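Local coordinates for YflH protein (Bacillus subtilis, PDB 3D0W) that is of unknown function but belongs to the DUF3243 family, folds entirely from helices and loops, and forms a dimer of identical subunits, at residues K33-K38 with K66-Q71; D62-H67 with E80-A85. All coordinates share one frame; numbering follows the deposited sequence.

Contact 1 of 2, residues K33-K38 with K66-Q71; sequences KGYLKK and KHEEPQ
With CG opposite the main-chain nitrogen (chi1 176°), Tyr35 sends its ring out from segment 33-38 of helix 23-48 toward the loop 66-71, while Glu68 keeps CG beside its own nitrogen (chi1 -61°) and runs extended beyond it to meet the phenol. The two side chains come from opposite directions, and each is long: the closest pair of CA atoms across the segments, those of Tyr35 and Gln71, is still 11.5 Å apart. Only the side-chain ends meet. Tyr35 OH donates to Glu68 OE2 at 3.0 Å, and the acceptor uses its syn lone pair, on the side of the other carboxylate oxygen. That oxygen is more distant, with Glu68 OE1 4.0 Å from Tyr35 OH, so the hydroxyl selects one arm of the carboxylate instead of bridging both. Glu68 OE2 lies at the edge of the tyrosine ring and near its plane, but the carboxylate is turned 51° against the ring; the two flat groups therefore do not stack. Only 55 Å² is buried over both sides, all of it by Tyr35 and Glu68.

Within the loop, Gln71 NE2 makes two bonds back to Glu69. One goes to Glu69 O at 3.1 Å, nearly straight but arriving from above the carbonyl plane; the other reaches Glu69 OE2 at 3.3 Å, also from above the carboxylate plane. Both acceptors lie close to the amide plane of Gln71. The loop is held to the helix it precedes as well, since Gln71 N bonds to Glu75 OE1 and Pro70 packs on Met76. In an all-helical fold, the bridge is a side-chain tie between the long helix 23-48 and the connection joining helices 56-65 and 73-84.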
loop_
_atom_site.group_PDB
_atom_site.type_symbol
_atom_site.label_atom_id
_atom_site.label_comp_id
_atom_site.label_asym_id
_atom_site.label_seq_id
_atom_site.Cartn_x
_atom_site.Cartn_y
_atom_site.Cartn_z
ATOM N N LYS A 33 -5.612 4.597 9.757
ATOM C CA LYS A 33 -6.791 3.768 9.553
ATOM C C LYS A 33 -8.046 4.524 10.007
ATOM O O LYS A 33 -9.079 4.497 9.331
ATOM C CB LYS A 33 -6.622 2.466 10.340
ATOM C CG LYS A 33 -7.716 1.446 10.165
ATOM C CD LYS A 33 -7.399 0.209 10.993
ATOM C CE LYS A 33 -8.610 -0.694 11.140
ATOM N NZ LYS A 33 -8.271 -1.932 11.893
ATOM N N GLY A 34 -7.950 5.216 11.141
ATOM C CA GLY A 34 -9.087 5.972 11.642
ATOM C C GLY A 34 -9.489 7.121 10.731
ATOM O O GLY A 34 -10.666 7.476 10.643
ATOM N N TYR A 35 -8.506 7.713 10.059
ATOM C CA TYR A 35 -8.759 8.816 9.139
ATOM C C TYR A 35 -9.520 8.296 7.912
ATOM O O TYR A 35 -10.420 8.963 7.400
ATOM C CB TYR A 35 -7.427 9.457 8.722
ATOM C CG TYR A 35 -7.548 10.557 7.693
ATOM C CD1 TYR A 35 -8.302 11.703 7.952
ATOM C CD2 TYR A 35 -6.915 10.451 6.453
ATOM C CE1 TYR A 35 -8.423 12.714 7.002
ATOM C CE2 TYR A 35 -7.030 11.453 5.496
ATOM C CZ TYR A 35 -7.788 12.584 5.776
ATOM O OH TYR A 35 -7.919 13.579 4.829
ATOM N N LEU A 36 -9.161 7.103 7.445
ATOM C CA LEU A 36 -9.840 6.518 6.292
ATOM C C LEU A 36 -11.265 6.175 6.696
ATOM O O LEU A 36 -12.217 6.431 5.959
ATOM C CB LEU A 36 -9.115 5.251 5.818
ATOM C CG LEU A 36 -7.686 5.438 5.281
ATOM C CD1 LEU A 36 -7.167 4.121 4.713
ATOM C CD2 LEU A 36 -7.673 6.503 4.217
ATOM N N LYS A 37 -11.405 5.587 7.876
ATOM C CA LYS A 37 -12.718 5.232 8.380
ATOM C C LYS A 37 -13.569 6.507 8.479
ATOM O O LYS A 37 -14.779 6.464 8.264
ATOM C CB LYS A 37 -12.586 4.545 9.743
ATOM C CG LYS A 37 -13.850 3.836 10.203
ATOM C CD LYS A 37 -13.585 2.916 11.389
ATOM C CE LYS A 37 -12.642 1.778 11.013
ATOM N NZ LYS A 37 -12.434 0.825 12.138
ATOM N N LYS A 38 -12.932 7.642 8.782
ATOM C CA LYS A 38 -13.641 8.924 8.876
ATOM C C LYS A 38 -14.162 9.324 7.506
ATOM O O LYS A 38 -15.302 9.783 7.371
ATOM C CB LYS A 38 -12.724 10.045 9.389
ATOM C CG LYS A 38 -12.350 9.952 10.861
ATOM C CD LYS A 38 -12.514 11.297 11.585
ATOM C CE LYS A 38 -11.488 12.345 11.153
ATOM N NZ LYS A 38 -11.666 12.826 9.751
ATOM N N LYS A 66 -7.897 12.839 -4.906
ATOM C CA LYS A 66 -7.671 14.222 -4.492
ATOM C C LYS A 66 -6.192 14.586 -4.499
ATOM O O LYS A 66 -5.832 15.763 -4.598
ATOM C CB LYS A 66 -8.226 14.457 -3.089
ATOM C CG LYS A 66 -9.737 14.456 -3.005
ATOM C CD LYS A 66 -10.192 14.613 -1.555
ATOM C CE LYS A 66 -11.692 14.830 -1.465
ATOM N NZ LYS A 66 -12.446 13.777 -2.198
ATOM N N HIS A 67 -5.339 13.571 -4.393
ATOM C CA HIS A 67 -3.900 13.778 -4.366
ATOM C C HIS A 67 -3.500 14.699 -3.211
ATOM O O HIS A 67 -2.718 15.627 -3.382
ATOM C CB HIS A 67 -3.419 14.360 -5.701
ATOM C CG HIS A 67 -3.632 13.443 -6.867
ATOM N ND1 HIS A 67 -3.036 12.203 -6.956
ATOM C CD2 HIS A 67 -4.397 13.572 -7.977
ATOM C CE1 HIS A 67 -3.423 11.608 -8.071
ATOM N NE2 HIS A 67 -4.251 12.418 -8.708
ATOM N N GLU A 68 -4.050 14.435 -2.031
ATOM C CA GLU A 68 -3.729 15.221 -0.846
ATOM C C GLU A 68 -2.275 14.986 -0.451
ATOM O O GLU A 68 -1.736 13.884 -0.630
ATOM C CB GLU A 68 -4.646 14.826 0.314
ATOM C CG GLU A 68 -6.121 15.074 0.039
ATOM C CD GLU A 68 -7.003 14.779 1.239
ATOM O OE1 GLU A 68 -8.236 14.951 1.125
ATOM O OE2 GLU A 68 -6.469 14.374 2.292
ATOM N N GLU A 69 -1.634 16.022 0.086
ATOM C CA GLU A 69 -0.239 15.916 0.502
ATOM C C GLU A 69 -0.077 14.849 1.581
ATOM O O GLU A 69 -0.731 14.909 2.626
ATOM C CB GLU A 69 0.255 17.260 1.041
ATOM C CG GLU A 69 1.732 17.278 1.414
ATOM C CD GLU A 69 2.140 18.582 2.080
ATOM O OE1 GLU A 69 1.973 19.651 1.454
ATOM O OE2 GLU A 69 2.620 18.543 3.232
ATOM N N PRO A 70 0.799 13.855 1.347
ATOM C CA PRO A 70 1.025 12.782 2.325
ATOM C C PRO A 70 1.571 13.314 3.651
ATOM O O PRO A 70 2.497 14.120 3.671
ATOM C CB PRO A 70 2.026 11.873 1.610
ATOM C CG PRO A 70 1.662 12.058 0.155
ATOM C CD PRO A 70 1.488 13.559 0.079
ATOM N N GLN A 71 1.003 12.848 4.758
ATOM C CA GLN A 71 1.434 13.292 6.077
ATOM C C GLN A 71 2.180 12.205 6.835
ATOM O O GLN A 71 2.657 12.427 7.959
ATOM C CB GLN A 71 0.217 13.748 6.885
ATOM C CG GLN A 71 -0.530 14.890 6.238
ATOM C CD GLN A 71 0.325 16.130 6.090
ATOM O OE1 GLN A 71 0.703 16.758 7.082
ATOM N NE2 GLN A 71 0.641 16.491 4.848
#

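Contact 2 of 2, residues D62-H67 with E80-A85; sequences DYLAKH and ELWSVA
In the turn of helix 73-84 that carries Trp82, which packs on Leu64, the shortest polar bond runs from Ser83 OG to Glu80 O, 2.7 Å, a side-chain hydroxyl returning to the main chain three residues back. The contact is helix-helix packing inside an all-alpha fold, joining helix 56-65 to helix 73-84 where their CA atoms come within 7.3 Å at Leu64 and Trp82.

Its chemistry is apolar. Trp82 turns its CG away from the main-chain nitrogen (chi1 -160°), which swings the indole across to the other helix and presents one face to Leu64. The leucine uses two parts of its side chain on that face. CB makes a CH-pi contact with the five-membered ring, 3.7 Å from its centroid and 16° off the normal, so it stands almost directly above the ring. Further along, Leu64 CD1 lies over the benzene portion, 3.4 Å from Trp82 CE3. Together the two residues account for most of the 197 Å² buried here, and both are buried in the dimer. Leu93 of helix 87-101 also packs on the indole, and Lys90 makes a cation-pi contact with it. Were Trp82 replaced by an alanine, Leu64 CB and CD1 would probably lose the aromatic face they rest on and Lys90 its cation-pi partner.

At the end of helix 56-65 the chain turns with positive phi at His67, whose N bonds to Leu64 O at 3.1 Å. The His67 and Trp82 side chains cross at about a right angle, and His67 ND1 is held, weakly, by Gln79. Through this turn His67 CE1 reaches the indole edge, 4.2 Å from Trp82 CD1.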
loop_
_atom_site.group_PDB
_atom_site.type_symbol
_atom_site.label_atom_id
_atom_site.label_comp_id
_atom_site.label_asym_id
_atom_site.label_seq_id
_atom_site.Cartn_x
_atom_site.Cartn_y
_atom_site.Cartn_z
ATOM N N ASP A 62 -12.201 8.226 -4.509
ATOM C CA ASP A 62 -12.315 9.673 -4.655
ATOM C C ASP A 62 -11.286 10.349 -3.750
ATOM O O ASP A 62 -10.683 11.358 -4.121
ATOM C CB ASP A 62 -13.724 10.157 -4.287
ATOM C CG ASP A 62 -14.773 9.748 -5.311
ATOM O OD1 ASP A 62 -14.400 9.403 -6.454
ATOM O OD2 ASP A 62 -15.976 9.784 -4.976
ATOM N N TYR A 63 -11.085 9.789 -2.562
ATOM C CA TYR A 63 -10.115 10.327 -1.607
ATOM C C TYR A 63 -8.708 10.330 -2.215
ATOM O O TYR A 63 -8.017 11.358 -2.221
ATOM C CB TYR A 63 -10.135 9.490 -0.322
ATOM C CG TYR A 63 -8.855 9.545 0.491
ATOM C CD1 TYR A 63 -8.404 10.741 1.060
ATOM C CD2 TYR A 63 -8.091 8.400 0.684
ATOM C CE1 TYR A 63 -7.219 10.788 1.799
ATOM C CE2 TYR A 63 -6.912 8.432 1.418
ATOM C CZ TYR A 63 -6.481 9.626 1.972
ATOM O OH TYR A 63 -5.310 9.641 2.693
ATOM N N LEU A 64 -8.284 9.180 -2.731
ATOM C CA LEU A 64 -6.967 9.089 -3.339
ATOM C C LEU A 64 -6.886 9.974 -4.582
ATOM O O LEU A 64 -5.826 10.511 -4.894
ATOM C CB LEU A 64 -6.644 7.621 -3.666
ATOM C CG LEU A 64 -6.465 6.755 -2.404
ATOM C CD1 LEU A 64 -6.343 5.281 -2.766
ATOM C CD2 LEU A 64 -5.223 7.223 -1.644
ATOM N N ALA A 65 -8.008 10.150 -5.275
ATOM C CA ALA A 65 -8.028 10.978 -6.481
ATOM C C ALA A 65 -7.768 12.457 -6.174
ATOM O O ALA A 65 -7.449 13.231 -7.070
ATOM C CB ALA A 65 -9.361 10.818 -7.211
ATOM N N LYS A 66 -7.897 12.839 -4.906
ATOM C CA LYS A 66 -7.671 14.222 -4.492
ATOM C C LYS A 66 -6.192 14.586 -4.499
ATOM O O LYS A 66 -5.832 15.763 -4.598
ATOM C CB LYS A 66 -8.226 14.457 -3.089
ATOM C CG LYS A 66 -9.737 14.456 -3.005
ATOM C CD LYS A 66 -10.192 14.613 -1.555
ATOM C CE LYS A 66 -11.692 14.830 -1.465
ATOM N NZ LYS A 66 -12.446 13.777 -2.198
ATOM N N HIS A 67 -5.339 13.571 -4.393
ATOM C CA HIS A 67 -3.900 13.778 -4.366
ATOM C C HIS A 67 -3.500 14.699 -3.211
ATOM O O HIS A 67 -2.718 15.627 -3.382
ATOM C CB HIS A 67 -3.419 14.360 -5.701
ATOM C CG HIS A 67 -3.632 13.443 -6.867
ATOM N ND1 HIS A 67 -3.036 12.203 -6.956
ATOM C CD2 HIS A 67 -4.397 13.572 -7.977
ATOM C CE1 HIS A 67 -3.423 11.608 -8.071
ATOM N NE2 HIS A 67 -4.251 12.418 -8.708
ATOM N N GLU A 80 1.855 6.938 -4.120
ATOM C CA GLU A 80 2.822 6.450 -5.102
ATOM C C GLU A 80 2.252 5.233 -5.847
ATOM O O GLU A 80 2.450 5.088 -7.052
ATOM C CB GLU A 80 4.139 6.084 -4.422
ATOM C CG GLU A 80 4.994 7.276 -4.015
ATOM C CD GLU A 80 5.413 8.137 -5.198
ATOM O OE1 GLU A 80 5.788 7.580 -6.253
ATOM O OE2 GLU A 80 5.376 9.375 -5.071
ATOM N N LEU A 81 1.543 4.367 -5.129
ATOM C CA LEU A 81 0.921 3.195 -5.747
ATOM C C LEU A 81 -0.159 3.661 -6.710
ATOM O O LEU A 81 -0.271 3.162 -7.824
ATOM C CB LEU A 81 0.292 2.282 -4.678
ATOM C CG LEU A 81 1.261 1.397 -3.884
ATOM C CD1 LEU A 81 0.542 0.727 -2.693
ATOM C CD2 LEU A 81 1.830 0.332 -4.818
ATOM N N TRP A 82 -0.951 4.637 -6.275
ATOM C CA TRP A 82 -2.041 5.168 -7.078
ATOM C C TRP A 82 -1.519 5.784 -8.372
ATOM O O TRP A 82 -2.156 5.676 -9.422
ATOM C CB TRP A 82 -2.791 6.241 -6.273
ATOM C CG TRP A 82 -4.175 6.536 -6.737
ATOM C CD1 TRP A 82 -4.609 7.671 -7.355
ATOM C CD2 TRP A 82 -5.332 5.708 -6.558
ATOM N NE1 TRP A 82 -5.967 7.604 -7.565
ATOM C CE2 TRP A 82 -6.435 6.411 -7.085
ATOM C CE3 TRP A 82 -5.541 4.438 -6.003
ATOM C CZ2 TRP A 82 -7.736 5.891 -7.070
ATOM C CZ3 TRP A 82 -6.834 3.918 -5.990
ATOM C CH2 TRP A 82 -7.914 4.647 -6.522
ATOM N N SER A 83 -0.364 6.437 -8.286
ATOM C CA SER A 83 0.217 7.103 -9.447
ATOM C C SER A 83 0.689 6.155 -10.554
ATOM O O SER A 83 0.846 6.577 -11.697
ATOM C CB SER A 83 1.383 8.005 -9.013
ATOM O OG SER A 83 2.547 7.242 -8.742
ATOM N N VAL A 84 0.919 4.883 -10.232
ATOM C CA VAL A 84 1.368 3.939 -11.254
ATOM C C VAL A 84 0.306 2.897 -11.590
ATOM O O VAL A 84 0.551 1.992 -12.391
ATOM C CB VAL A 84 2.682 3.206 -10.833
ATOM C CG1 VAL A 84 3.849 4.201 -10.791
ATOM C CG2 VAL A 84 2.515 2.543 -9.461
ATOM N N ALA A 85 -0.877 3.039 -10.996
ATOM C CA ALA A 85 -1.972 2.089 -11.218
ATOM C C ALA A 85 -2.843 2.377 -12.434
ATOM O O ALA A 85 -3.144 3.536 -12.720
ATOM C CB ALA A 85 -2.877 2.026 -9.963
#

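Contact 2 is the more buried, two of its four touching residues being buried and an indole face doing the work, though its centre is farther from the chain centre (about 10 Å, against about 6 Å). Contact 1 is a surface contact of two partly exposed side chains, resting on one hydrogen bond. Contact 1 ties helix 23-48 to the loop 66-71; contact 2 joins helix 56-65, with the start of that loop, to helix 73-84. They share Lys66 and His67. Tyr63 packs on Leu36 and Glu68 of contact 1 but does not touch segment 80-85. Both border the second subunit, contact 1 through Glu69 and Pro70, contact 2 through residues such as Leu81 and Val84.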